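Long-range contacts in 5' nucleotidase family protein (Staphylococcus aureus subsp. aureus, PDB 4Q7F), which belongs to the 5'-nucleotidase family, joining a calcineurin-like phosphoesterase region that binds manganese and magnesium to a C-terminal 5'-nucleotidase region: residues A133-N138 / L179-A184; N145-F150 / G158-T163; T322-D327 / N513-P518; N345-A350 / T362-S367; L49-V54 / L292-D297. One frame throughout, in Å; residues are numbered along the deposited sequence.

Overall arrangement
Contacts 1, 2 and 5 lie in the metal-bearing half, contacts 3 and 4 in the C-terminal half. Contacts 1 and 2 touch, with centres about 14 Å apart. Ala133 N is 2.7 Å from Gly161 O and Asn134 ND2 is 2.7 Å from Thr163 O, both probable hydrogen bonds. Contacts 3 and 4 also touch, with centres about 16 Å apart, and Asn345 ND2 lies 3.0 Å from Pro518 O. Contact 5 stands alone, its centre about 27 Å from that of contact 2. Contact 4 carries Phe365 of the ligand pocket, and its Ala363 side chain is about 6 Å from the ligand. In contact 1 the Ile135 side chain is about 11 Å from magnesium.

Contact 1 (A133-N138 / L179-A184); sequences ANIYEN and LTFHSA
Tyr136 and Thr180 form the hydrogen-bonded pair of two short antiparallel strands. Tyr136 N reaches Thr180 O at 2.8 Å, and Thr180 N returns a bond to Tyr136 O. Past the strand, His182 N binds Asn134 O in a nearly straight bond, with 172° at the hydrogen.

The Asn134 side chain adds a polar link. With CG between the backbone N and the carbonyl carbon (chi1 69°), the amide swings across to the other segment, where ND2 donates to His182 O at 2.8 Å. The acceptor is tilted out of the amide plane. The same ND2 also donates to Thr163 O of the neighbouring sheet, and both bonds fix the amide.

One aromatic pair is present. The edge of His182 is turned to the face of Tyr136 in an offset edge-to-face stack, with planes at 75°. The closest atoms are Tyr136 CD1 and His182 CD2, 3.6 Å apart.

Apolar contacts lie on the other face. Ile135 CG1 is 3.8 Å from Phe181 CD2, and Leu179 CD2 is 3.8 Å from Glu137 CB. The acid end of Glu137 extends away to a salt bridge with Lys120.

Ser183 is the N-cap of helix 184-198: its OG bonds Glu186 N and also Glu228. The two strands belong to a small three-stranded antiparallel sheet, with 135-137 in the middle, in the calcineurin-like phosphoesterase part.

Contact 2 (N145-F150 / G158-T163); sequences NGVKYF and GVIGLT
The Tyr149 ring lies at a slant against the backbone of Gly158, with CD1 of Tyr149 3.6 Å from Gly158 CA. The ring also stacks with His198. The Phe150 ring sits on the other face of the sheet. Its chi1 of 61° turns the ring toward Val159. There Phe150 CE1 meets Val159 CG2 at 4.0 Å, again at a slant, and the ring stacks with Phe66.

These residues form a beta hairpin of strands 147-152 and 155-163. It makes the edge of the six-stranded mixed sheet in the phosphoesterase part, because 147-152 is an outermost strand. Beside Tyr149, Val147 CG2 packs on Ile160 CG1 at 3.9 Å, and helix 184-198 covers that face. Val159 shares its face with the base of Lys148, and both touch Phe104.

Lys148 and Val159 are the hydrogen-bonded pair. Val159 N reaches Lys148 O at 2.8 Å. Gly161 N binds Gly146 O at 3.0 Å. Val159 O receives Lys148 N at 2.9 Å and also a CA-H contact from Val147 CA at 3.1 Å.

Contact 3 (T322-D327 / N513-P518); sequences TTLPYD and NLMRIP
Met515, modelled as selenomethionine, points its side chain at Leu324, Pro325 and Tyr326. Its CB lies 3.4 Å from Tyr326 OH and 4.0 Å from Pro325 CD. CG moves on to Leu324, where CD2 is 3.9 Å from Met515 CG. SE passes the same methyl, with Leu324 CD2 and Met515 SE 4.2 Å apart. The chain bends at chi2 (-70°) and again at the next torsion. This folds CE back, and Met515 CE ends 3.6 Å from Tyr326 OH.

The backbone of Met515 adds the one hydrogen bond of the contact. Tyr326 OH donates to Met515 O at 2.8 Å. The oxygen lies at the edge of the tyrosine ring, near its plane. From the carbonyl the approach is bent, with 134° at the oxygen, and the donor is tilted 27° from the carbonyl plane. Ile517 CG1 also reaches Tyr326 OH, at 3.4 Å.

The contact ties the turn just after strand 320-323 to the loop between helix 501-511 and strand 522-526. Phe346 and Phe508, from helices 342-355 and 501-511, also touch Met515. Van der Waals contacts with carbons of Leu324 and Pro325 and with the tyrosine hydroxyl thus hold the Met515 side chain, while that hydroxyl supplies the one directional link and gives the Met515 carbonyl a partner.

Contact 4 (N345-A350 / T362-S367); sequences NFMNYA and TALFDS
Met347 and Thr362 make the main apolar touch. Met347, modelled as selenomethionine, crosses Thr362 at about a right angle. Thr362 CG2 is 4.0 Å from Met347 CB and 3.8 Å from Met347 CE. OG1 of Thr362 stands opposite its backbone N (chi1 -172°), which leaves the methyl facing the helix. Met347 bends at chi3 (-69°), and its CE ends 4.3 Å from Leu364 CD1.

The contact sets helix 342-355 against strand 359-363, the next strand in the chain. That strand belongs to a five-stranded mixed sheet in the C-terminal 5'-nucleotidase part.

Polar contacts run mostly outward. Asn348 OD1 is 3.8 Å from Thr362 N, too long for a bond. Asn348 ND2 donates to Ile436 O and Thr344 O. Thr362 also pairs with Ile436 through the backbone.

Further along the same segment, Phe365 lines the pocket of the bound ligand. Tyr384 and Phe386 meet its ring edge-to-face.

Contact 5 (L49-V54 / L292-D297); sequences LLANHV and LPVIDD
Asp297 OD2 accepts a bond from His53 NE2 at 2.9 Å and a second from Gln57 NE2. The histidine uses the syn lone pair of OD2, and the bond is bent, with 133° at the hydrogen. NE2 of His53 also makes a weak bond to Asp297 OD1, 3.0 Å away. OD1 is held as well by the backbone N of Thr299 and of Phe300. The carboxylate meets the imidazole at its edge, with the two planes 69° apart. With CG between its own N and carbonyl carbon (chi1 69°), Asp297 turns toward His53, and the many bonds fix the carboxylate. Its charge would probably favour a protonated His53.

The pair joins helix 48-59 to the chain just past strand 284-293, an outermost strand of a five-stranded mixed sheet. The helix thus packs against the end of that strand, in the metal-bearing half of the protein.

Val294 fits into the helix surface between Leu50, Ala51 and Val54. Its CG1 lies 3.6 Å from Leu50 CG, and the two side chains slide past each other in opposite directions. The other methyl, Val294 CG2, is 3.8 Å from Ala51 CB. Val54 CG2 sits 4.4 Å from Val294 CG1, and Val54 CG1 is 4.5 Å from Leu292 CD1.

Ile295 O is buried here without a polar partner in the model, and Leu50 CD1 lies 3.4 Å from it.

Contact 1 (A133-N138 / L179-A184)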
# COMPACT_ATOMS: atom_id res chain seq x y z
N ALA A 133 -9.39 13.19 -11.05
CA ALA A 133 -9.21 14.50 -11.68
C ALA A 133 -7.76 15.01 -11.77
O ALA A 133 -7.47 15.97 -12.50
CB ALA A 133 -10.08 15.53 -10.97
N ASN A 134 -6.83 14.37 -11.07
CA ASN A 134 -5.47 14.89 -11.05
C ASN A 134 -4.36 14.03 -11.68
O ASN A 134 -3.17 14.32 -11.50
CB ASN A 134 -5.10 15.29 -9.62
CG ASN A 134 -4.96 14.10 -8.71
OD1 ASN A 134 -5.68 13.12 -8.83
ND2 ASN A 134 -4.00 14.17 -7.79
N ILE A 135 -4.73 12.98 -12.40
CA ILE A 135 -3.74 12.16 -13.09
C ILE A 135 -4.07 12.27 -14.56
O ILE A 135 -5.16 11.85 -15.00
CB ILE A 135 -3.76 10.68 -12.67
CG1 ILE A 135 -3.35 10.54 -11.21
CG2 ILE A 135 -2.83 9.86 -13.55
CD1 ILE A 135 -3.29 9.12 -10.70
N TYR A 136 -3.15 12.85 -15.31
CA TYR A 136 -3.35 13.04 -16.74
C TYR A 136 -2.55 12.06 -17.58
O TYR A 136 -1.40 11.69 -17.23
CB TYR A 136 -2.96 14.46 -17.15
CG TYR A 136 -4.01 15.52 -16.90
CD1 TYR A 136 -4.51 15.78 -15.62
CD2 TYR A 136 -4.48 16.31 -17.95
CE1 TYR A 136 -5.47 16.77 -15.41
CE2 TYR A 136 -5.42 17.30 -17.75
CZ TYR A 136 -5.91 17.53 -16.48
OH TYR A 136 -6.86 18.53 -16.31
N GLU A 137 -3.15 11.65 -18.68
CA GLU A 137 -2.49 10.83 -19.67
C GLU A 137 -2.44 11.73 -20.90
O GLU A 137 -3.48 12.05 -21.49
CB GLU A 137 -3.27 9.57 -19.94
CG GLU A 137 -2.59 8.66 -20.95
CD GLU A 137 -3.46 7.50 -21.36
OE1 GLU A 137 -4.70 7.63 -21.40
OE2 GLU A 137 -2.90 6.46 -21.71
N ASN A 138 -1.24 12.15 -21.29
CA ASN A 138 -1.06 13.09 -22.37
C ASN A 138 -1.76 14.41 -21.98
O ASN A 138 -1.45 14.96 -20.91
CB ASN A 138 -1.51 12.50 -23.73
CG ASN A 138 -0.64 11.32 -24.16
OD1 ASN A 138 0.53 11.21 -23.79
ND2 ASN A 138 -1.22 10.44 -24.97
N LEU A 179 2.20 9.42 -18.10
CA LEU A 179 1.32 10.08 -17.16
C LEU A 179 1.92 11.28 -16.48
O LEU A 179 3.13 11.36 -16.28
CB LEU A 179 0.88 9.08 -16.07
CG LEU A 179 0.32 7.73 -16.54
CD1 LEU A 179 -0.14 6.90 -15.34
CD2 LEU A 179 -0.81 7.90 -17.53
N THR A 180 1.04 12.17 -16.05
CA THR A 180 1.40 13.37 -15.32
C THR A 180 0.54 13.39 -14.04
O THR A 180 -0.69 13.28 -14.12
CB THR A 180 1.11 14.61 -16.15
OG1 THR A 180 1.81 14.50 -17.39
CG2 THR A 180 1.56 15.88 -15.42
N PHE A 181 1.20 13.52 -12.89
CA PHE A 181 0.53 13.53 -11.59
C PHE A 181 0.50 14.92 -10.99
O PHE A 181 1.54 15.47 -10.63
CB PHE A 181 1.24 12.58 -10.63
CG PHE A 181 1.38 11.20 -11.18
CD1 PHE A 181 2.44 10.90 -12.04
CD2 PHE A 181 0.46 10.22 -10.90
CE1 PHE A 181 2.56 9.63 -12.59
CE2 PHE A 181 0.57 8.96 -11.44
CZ PHE A 181 1.63 8.66 -12.28
N HIS A 182 -0.68 15.49 -10.83
CA HIS A 182 -0.78 16.83 -10.27
C HIS A 182 -1.16 16.82 -8.79
O HIS A 182 -1.84 15.90 -8.31
CB HIS A 182 -1.80 17.65 -11.06
CG HIS A 182 -1.48 17.78 -12.51
ND1 HIS A 182 -0.73 18.81 -13.02
CD2 HIS A 182 -1.83 17.01 -13.57
CE1 HIS A 182 -0.60 18.66 -14.33
NE2 HIS A 182 -1.27 17.58 -14.69
N SER A 183 -0.70 17.84 -8.06
CA SER A 183 -1.06 18.00 -6.66
C SER A 183 -2.58 17.93 -6.46
O SER A 183 -3.32 18.62 -7.15
CB SER A 183 -0.59 19.37 -6.18
OG SER A 183 -1.24 19.73 -4.98
N ALA A 184 -3.03 17.11 -5.51
CA ALA A 184 -4.45 16.99 -5.21
C ALA A 184 -4.97 18.30 -4.65
O ALA A 184 -6.10 18.69 -4.92
CB ALA A 184 -4.71 15.86 -4.23

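Contact 2 (N145-F150 / G158-T163)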
# COMPACT_ATOMS: atom_id res chain seq x y z
N ASN A 145 -13.63 10.66 -16.46
CA ASN A 145 -14.00 11.84 -15.70
C ASN A 145 -13.34 11.90 -14.35
O ASN A 145 -12.84 10.90 -13.84
CB ASN A 145 -15.51 11.87 -15.49
CG ASN A 145 -16.28 12.25 -16.74
OD1 ASN A 145 -16.27 13.40 -17.15
ND2 ASN A 145 -16.98 11.30 -17.31
N GLY A 146 -13.35 13.10 -13.79
CA GLY A 146 -12.83 13.33 -12.47
C GLY A 146 -13.90 13.86 -11.54
O GLY A 146 -13.72 13.84 -10.33
N VAL A 147 -15.02 14.32 -12.10
CA VAL A 147 -16.10 14.86 -11.31
C VAL A 147 -17.45 14.27 -11.77
O VAL A 147 -17.64 13.99 -12.95
CB VAL A 147 -16.13 16.40 -11.42
CG1 VAL A 147 -17.33 16.99 -10.68
CG2 VAL A 147 -14.83 16.99 -10.88
N LYS A 148 -18.34 14.04 -10.80
CA LYS A 148 -19.69 13.49 -11.01
C LYS A 148 -20.70 14.34 -10.24
O LYS A 148 -20.47 14.72 -9.09
CB LYS A 148 -19.74 12.04 -10.51
CG LYS A 148 -21.11 11.37 -10.52
CD LYS A 148 -21.01 9.97 -9.92
CE LYS A 148 -22.37 9.33 -9.67
NZ LYS A 148 -23.20 9.22 -10.90
N TYR A 149 -21.84 14.62 -10.86
CA TYR A 149 -22.88 15.38 -10.20
C TYR A 149 -24.18 14.57 -10.20
O TYR A 149 -24.45 13.84 -11.16
CB TYR A 149 -23.12 16.71 -10.94
CG TYR A 149 -21.96 17.69 -10.89
CD1 TYR A 149 -21.73 18.46 -9.77
CD2 TYR A 149 -21.15 17.88 -12.00
CE1 TYR A 149 -20.67 19.37 -9.72
CE2 TYR A 149 -20.10 18.80 -11.98
CZ TYR A 149 -19.87 19.54 -10.83
OH TYR A 149 -18.84 20.45 -10.80
N PHE A 150 -24.96 14.67 -9.12
CA PHE A 150 -26.28 14.02 -9.07
C PHE A 150 -27.19 14.79 -8.13
O PHE A 150 -26.73 15.57 -7.30
CB PHE A 150 -26.19 12.54 -8.70
CG PHE A 150 -25.60 12.27 -7.35
CD1 PHE A 150 -24.23 12.08 -7.21
CD2 PHE A 150 -26.41 12.18 -6.23
CE1 PHE A 150 -23.68 11.83 -5.96
CE2 PHE A 150 -25.86 11.93 -4.98
CZ PHE A 150 -24.50 11.75 -4.85
N GLY A 158 -21.89 17.19 -5.69
CA GLY A 158 -20.76 17.18 -6.60
C GLY A 158 -19.65 16.33 -5.99
O GLY A 158 -19.30 16.52 -4.82
N VAL A 159 -19.13 15.40 -6.77
CA VAL A 159 -18.09 14.51 -6.28
C VAL A 159 -16.83 14.65 -7.11
O VAL A 159 -16.87 14.63 -8.34
CB VAL A 159 -18.53 13.03 -6.33
CG1 VAL A 159 -17.46 12.15 -5.70
CG2 VAL A 159 -19.84 12.84 -5.61
N ILE A 160 -15.70 14.81 -6.44
CA ILE A 160 -14.44 14.89 -7.13
C ILE A 160 -13.51 13.81 -6.60
O ILE A 160 -13.36 13.67 -5.39
CB ILE A 160 -13.79 16.29 -7.03
CG1 ILE A 160 -12.48 16.31 -7.82
CG2 ILE A 160 -13.53 16.68 -5.58
CD1 ILE A 160 -11.88 17.70 -7.97
N GLY A 161 -12.92 13.05 -7.53
CA GLY A 161 -11.97 11.99 -7.21
C GLY A 161 -10.53 12.45 -7.42
O GLY A 161 -10.19 13.04 -8.44
N LEU A 162 -9.70 12.18 -6.43
CA LEU A 162 -8.30 12.59 -6.44
C LEU A 162 -7.43 11.48 -5.93
O LEU A 162 -7.87 10.66 -5.12
CB LEU A 162 -8.12 13.83 -5.57
CG LEU A 162 -8.80 15.08 -6.11
CD1 LEU A 162 -8.99 16.15 -5.04
CD2 LEU A 162 -8.03 15.60 -7.31
N THR A 163 -6.18 11.48 -6.39
CA THR A 163 -5.22 10.45 -6.04
C THR A 163 -3.87 11.06 -5.60
O THR A 163 -3.43 12.09 -6.10
CB THR A 163 -4.98 9.52 -7.25
OG1 THR A 163 -6.23 8.91 -7.66
CG2 THR A 163 -3.98 8.45 -6.91

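Contact 3 (T322-D327 / N513-P518)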
# COMPACT_ATOMS: atom_id res chain seq x y z
N THR A 322 9.32 -26.36 -2.72
CA THR A 322 10.42 -27.25 -2.39
C THR A 322 10.35 -27.63 -0.92
O THR A 322 9.48 -27.12 -0.17
CB THR A 322 11.82 -26.60 -2.67
OG1 THR A 322 12.84 -27.59 -2.57
CG2 THR A 322 12.13 -25.48 -1.68
N THR A 323 11.24 -28.53 -0.53
CA THR A 323 11.41 -28.94 0.86
C THR A 323 12.87 -28.66 1.19
O THR A 323 13.76 -29.20 0.56
CB THR A 323 11.12 -30.43 1.07
OG1 THR A 323 9.75 -30.70 0.72
CG2 THR A 323 11.33 -30.81 2.54
N LEU A 324 13.12 -27.80 2.17
CA LEU A 324 14.46 -27.43 2.57
C LEU A 324 14.96 -28.38 3.65
O LEU A 324 14.15 -28.98 4.35
CB LEU A 324 14.44 -26.01 3.14
CG LEU A 324 13.72 -24.96 2.30
CD1 LEU A 324 13.67 -23.65 3.05
CD2 LEU A 324 14.38 -24.78 0.95
N PRO A 325 16.29 -28.50 3.81
CA PRO A 325 16.79 -29.40 4.86
C PRO A 325 16.78 -28.80 6.27
O PRO A 325 17.16 -29.48 7.22
CB PRO A 325 18.22 -29.70 4.40
CG PRO A 325 18.62 -28.55 3.55
CD PRO A 325 17.37 -27.88 3.03
N TYR A 326 16.35 -27.54 6.41
CA TYR A 326 16.30 -26.88 7.72
C TYR A 326 15.25 -25.78 7.77
O TYR A 326 14.80 -25.27 6.73
CB TYR A 326 17.67 -26.29 8.05
CG TYR A 326 18.20 -25.43 6.94
CD1 TYR A 326 17.84 -24.10 6.83
CD2 TYR A 326 19.06 -25.96 5.99
CE1 TYR A 326 18.33 -23.31 5.81
CE2 TYR A 326 19.55 -25.18 4.96
CZ TYR A 326 19.18 -23.86 4.88
OH TYR A 326 19.66 -23.07 3.86
N ASP A 327 14.88 -25.39 8.99
CA ASP A 327 13.87 -24.36 9.21
C ASP A 327 14.51 -22.97 9.19
O ASP A 327 15.63 -22.78 9.68
CB ASP A 327 13.18 -24.57 10.56
CG ASP A 327 12.03 -23.62 10.76
OD1 ASP A 327 10.93 -23.92 10.26
OD2 ASP A 327 12.21 -22.59 11.44
N ASN A 513 19.31 -27.23 -4.44
CA ASN A 513 18.75 -28.30 -3.60
C ASN A 513 19.37 -28.42 -2.20
O ASN A 513 18.64 -28.50 -1.20
CB ASN A 513 18.87 -29.64 -4.33
CG ASN A 513 18.11 -30.76 -3.65
OD1 ASN A 513 17.17 -30.52 -2.89
ND2 ASN A 513 18.50 -32.00 -3.93
N LEU A 514 20.70 -28.42 -2.12
CA LEU A 514 21.41 -28.58 -0.84
C LEU A 514 21.29 -27.37 0.10
O LEU A 514 21.50 -27.49 1.31
CB LEU A 514 22.89 -28.94 -1.06
CG LEU A 514 23.19 -30.39 -1.48
CD1 LEU A 514 22.47 -30.80 -2.76
CD2 LEU A 514 24.69 -30.60 -1.62
N MSE A 515 20.96 -26.21 -0.47
CA MSE A 515 20.76 -24.98 0.31
C MSE A 515 21.89 -24.68 1.25
O MSE A 515 21.67 -24.47 2.45
CB MSE A 515 19.45 -25.08 1.10
CG MSE A 515 18.23 -25.11 0.18
SE MSE A 515 17.95 -23.35 -0.69
CE MSE A 515 17.73 -22.25 0.93
N ARG A 516 23.10 -24.67 0.73
CA ARG A 516 24.27 -24.32 1.52
C ARG A 516 24.46 -22.83 1.30
O ARG A 516 25.11 -22.42 0.34
CB ARG A 516 25.49 -25.12 1.09
CG ARG A 516 25.27 -26.63 1.16
CD ARG A 516 26.58 -27.38 0.99
NE ARG A 516 27.51 -27.05 2.06
CZ ARG A 516 28.75 -27.52 2.16
NH1 ARG A 516 29.52 -27.15 3.18
NH2 ARG A 516 29.23 -28.36 1.25
N ILE A 517 23.88 -22.03 2.18
CA ILE A 517 23.89 -20.57 2.04
C ILE A 517 25.06 -19.92 2.79
O ILE A 517 25.19 -20.10 3.99
CB ILE A 517 22.57 -19.96 2.58
CG1 ILE A 517 21.34 -20.74 2.06
CG2 ILE A 517 22.47 -18.48 2.22
CD1 ILE A 517 21.29 -20.92 0.56
N PRO A 518 25.92 -19.18 2.07
CA PRO A 518 27.01 -18.51 2.78
C PRO A 518 26.49 -17.33 3.60
O PRO A 518 25.40 -16.81 3.32
CB PRO A 518 27.94 -18.02 1.66
CG PRO A 518 27.12 -18.02 0.44
CD PRO A 518 26.08 -19.10 0.61

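Contact 4 (N345-A350 / T362-S367)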
# COMPACT_ATOMS: atom_id res chain seq x y z
N ASN A 345 19.36 -13.51 5.60
CA ASN A 345 20.60 -13.91 4.98
C ASN A 345 20.29 -14.61 3.67
O ASN A 345 20.91 -14.33 2.66
CB ASN A 345 21.37 -14.86 5.86
CG ASN A 345 22.70 -15.21 5.27
OD1 ASN A 345 23.56 -14.34 5.13
ND2 ASN A 345 22.88 -16.48 4.92
N PHE A 346 19.31 -15.50 3.70
CA PHE A 346 18.87 -16.22 2.52
C PHE A 346 18.38 -15.30 1.41
O PHE A 346 18.75 -15.48 0.26
CB PHE A 346 17.78 -17.21 2.90
CG PHE A 346 16.89 -17.60 1.76
CD1 PHE A 346 17.32 -18.47 0.79
CD2 PHE A 346 15.61 -17.09 1.68
CE1 PHE A 346 16.48 -18.82 -0.25
CE2 PHE A 346 14.77 -17.44 0.64
CZ PHE A 346 15.21 -18.31 -0.33
N MSE A 347 17.52 -14.33 1.75
CA MSE A 347 16.96 -13.43 0.75
C MSE A 347 18.06 -12.63 0.13
O MSE A 347 18.14 -12.53 -1.09
CB MSE A 347 15.88 -12.51 1.32
CG MSE A 347 14.58 -13.27 1.60
SE MSE A 347 13.09 -12.01 1.85
CE MSE A 347 13.67 -11.24 3.58
N ASN A 348 18.91 -12.03 0.95
CA ASN A 348 20.04 -11.26 0.42
C ASN A 348 21.00 -12.10 -0.45
O ASN A 348 21.46 -11.63 -1.48
CB ASN A 348 20.78 -10.54 1.55
CG ASN A 348 20.12 -9.22 1.91
OD1 ASN A 348 20.06 -8.29 1.09
ND2 ASN A 348 19.65 -9.11 3.14
N TYR A 349 21.24 -13.34 -0.04
CA TYR A 349 22.08 -14.21 -0.82
C TYR A 349 21.46 -14.46 -2.20
O TYR A 349 22.15 -14.40 -3.21
CB TYR A 349 22.37 -15.53 -0.11
CG TYR A 349 23.29 -16.41 -0.95
CD1 TYR A 349 24.64 -16.09 -1.08
CD2 TYR A 349 22.81 -17.52 -1.62
CE1 TYR A 349 25.48 -16.87 -1.86
CE2 TYR A 349 23.64 -18.31 -2.40
CZ TYR A 349 24.97 -17.98 -2.50
OH TYR A 349 25.81 -18.75 -3.27
N ALA A 350 20.14 -14.70 -2.25
CA ALA A 350 19.49 -14.94 -3.54
C ALA A 350 19.66 -13.73 -4.46
O ALA A 350 19.89 -13.88 -5.66
CB ALA A 350 18.01 -15.28 -3.35
N THR A 362 17.07 -5.91 1.26
CA THR A 362 15.61 -6.14 1.23
C THR A 362 15.00 -5.80 2.57
O THR A 362 15.65 -5.87 3.62
CB THR A 362 15.23 -7.57 0.85
OG1 THR A 362 13.80 -7.66 0.68
CG2 THR A 362 15.71 -8.56 1.90
N ALA A 363 13.74 -5.38 2.53
CA ALA A 363 13.01 -5.09 3.73
C ALA A 363 12.45 -6.43 4.20
O ALA A 363 12.45 -7.40 3.44
CB ALA A 363 11.88 -4.11 3.45
N LEU A 364 12.07 -6.50 5.47
CA LEU A 364 11.35 -7.66 5.98
C LEU A 364 9.89 -7.18 5.98
O LEU A 364 9.51 -6.28 6.76
CB LEU A 364 11.79 -8.05 7.38
CG LEU A 364 11.06 -9.27 7.94
CD1 LEU A 364 11.45 -10.53 7.17
CD2 LEU A 364 11.37 -9.43 9.41
N PHE A 365 9.08 -7.74 5.10
CA PHE A 365 7.68 -7.32 5.00
C PHE A 365 6.79 -7.81 6.19
O PHE A 365 7.10 -8.79 6.86
CB PHE A 365 7.12 -7.65 3.61
CG PHE A 365 7.88 -6.99 2.49
CD1 PHE A 365 7.83 -5.61 2.31
CD2 PHE A 365 8.67 -7.73 1.61
CE1 PHE A 365 8.53 -4.99 1.28
CE2 PHE A 365 9.39 -7.11 0.59
CZ PHE A 365 9.32 -5.74 0.42
N ASP A 366 5.70 -7.10 6.44
CA ASP A 366 4.85 -7.41 7.61
C ASP A 366 4.34 -8.84 7.70
O ASP A 366 4.23 -9.38 8.78
CB ASP A 366 3.72 -6.39 7.71
CG ASP A 366 4.24 -5.03 8.14
OD1 ASP A 366 5.01 -4.98 9.12
OD2 ASP A 366 3.89 -4.02 7.50
N SER A 367 4.08 -9.45 6.56
CA SER A 367 3.61 -10.84 6.51
C SER A 367 4.76 -11.87 6.41
O SER A 367 4.52 -13.09 6.26
CB SER A 367 2.68 -10.98 5.31
OG SER A 367 3.35 -10.52 4.13

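Contact 5 (L49-V54 / L292-D297)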
# COMPACT_ATOMS: atom_id res chain seq x y z
N LEU A 49 -16.66 -9.26 0.56
CA LEU A 49 -17.93 -9.97 0.60
C LEU A 49 -18.69 -9.60 1.88
O LEU A 49 -19.83 -9.17 1.83
CB LEU A 49 -17.71 -11.47 0.54
CG LEU A 49 -17.34 -11.97 -0.85
CD1 LEU A 49 -17.02 -13.46 -0.76
CD2 LEU A 49 -18.47 -11.72 -1.85
N LEU A 50 -18.02 -9.70 3.02
CA LEU A 50 -18.64 -9.43 4.29
C LEU A 50 -18.87 -7.94 4.51
O LEU A 50 -19.94 -7.54 4.98
CB LEU A 50 -17.81 -10.05 5.41
CG LEU A 50 -18.38 -10.07 6.80
CD1 LEU A 50 -19.71 -10.82 6.81
CD2 LEU A 50 -17.37 -10.74 7.72
N ALA A 51 -17.91 -7.11 4.12
CA ALA A 51 -18.10 -5.67 4.27
C ALA A 51 -19.30 -5.22 3.44
O ALA A 51 -20.09 -4.41 3.90
CB ALA A 51 -16.86 -4.92 3.84
N ASN A 52 -19.46 -5.77 2.25
CA ASN A 52 -20.58 -5.39 1.40
C ASN A 52 -21.90 -5.87 2.00
O ASN A 52 -22.92 -5.18 1.90
CB ASN A 52 -20.41 -5.94 -0.03
CG ASN A 52 -21.49 -5.45 -0.95
OD1 ASN A 52 -21.58 -4.25 -1.26
ND2 ASN A 52 -22.27 -6.37 -1.47
N HIS A 53 -21.90 -7.08 2.57
CA HIS A 53 -23.07 -7.61 3.26
C HIS A 53 -23.50 -6.63 4.39
O HIS A 53 -24.68 -6.38 4.59
CB HIS A 53 -22.73 -9.00 3.82
CG HIS A 53 -23.80 -9.61 4.66
ND1 HIS A 53 -24.98 -10.09 4.13
CD2 HIS A 53 -23.83 -9.89 5.98
CE1 HIS A 53 -25.70 -10.62 5.10
NE2 HIS A 53 -25.02 -10.51 6.23
N VAL A 54 -22.53 -6.04 5.07
CA VAL A 54 -22.82 -5.08 6.14
C VAL A 54 -23.47 -3.82 5.58
O VAL A 54 -24.38 -3.26 6.20
CB VAL A 54 -21.53 -4.71 6.90
CG1 VAL A 54 -21.74 -3.47 7.76
CG2 VAL A 54 -21.08 -5.88 7.76
N LEU A 292 -18.42 1.66 10.57
CA LEU A 292 -19.22 0.56 10.98
C LEU A 292 -18.31 -0.66 11.05
O LEU A 292 -17.56 -0.90 10.11
CB LEU A 292 -20.28 0.28 9.93
CG LEU A 292 -21.23 1.41 9.56
CD1 LEU A 292 -22.21 0.89 8.52
CD2 LEU A 292 -21.98 1.93 10.78
N PRO A 293 -18.35 -1.42 12.17
CA PRO A 293 -17.50 -2.61 12.22
C PRO A 293 -17.98 -3.69 11.25
O PRO A 293 -19.18 -3.85 11.03
CB PRO A 293 -17.62 -3.09 13.68
CG PRO A 293 -18.87 -2.46 14.21
CD PRO A 293 -19.08 -1.19 13.43
N VAL A 294 -17.05 -4.39 10.61
CA VAL A 294 -17.46 -5.50 9.76
C VAL A 294 -17.49 -6.75 10.64
O VAL A 294 -16.47 -7.15 11.19
CB VAL A 294 -16.54 -5.67 8.55
CG1 VAL A 294 -16.85 -6.97 7.82
CG2 VAL A 294 -16.71 -4.48 7.61
N ILE A 295 -18.66 -7.35 10.76
CA ILE A 295 -18.84 -8.51 11.62
C ILE A 295 -19.55 -9.64 10.91
O ILE A 295 -20.23 -9.44 9.91
CB ILE A 295 -19.65 -8.16 12.90
CG1 ILE A 295 -21.06 -7.65 12.54
CG2 ILE A 295 -18.90 -7.13 13.74
CD1 ILE A 295 -21.88 -7.19 13.72
N ASP A 296 -19.34 -10.85 11.41
CA ASP A 296 -20.00 -12.04 10.86
C ASP A 296 -21.41 -12.02 11.42
O ASP A 296 -21.67 -11.39 12.45
CB ASP A 296 -19.25 -13.29 11.33
CG ASP A 296 -19.84 -14.57 10.80
OD1 ASP A 296 -20.22 -14.64 9.63
OD2 ASP A 296 -19.91 -15.53 11.59
N ASP A 297 -22.34 -12.64 10.72
CA ASP A 297 -23.70 -12.75 11.22
C ASP A 297 -24.28 -14.01 10.61
O ASP A 297 -23.70 -14.60 9.71
CB ASP A 297 -24.55 -11.47 10.98
CG ASP A 297 -24.87 -11.23 9.52
OD1 ASP A 297 -24.93 -12.20 8.74
OD2 ASP A 297 -25.10 -10.07 9.14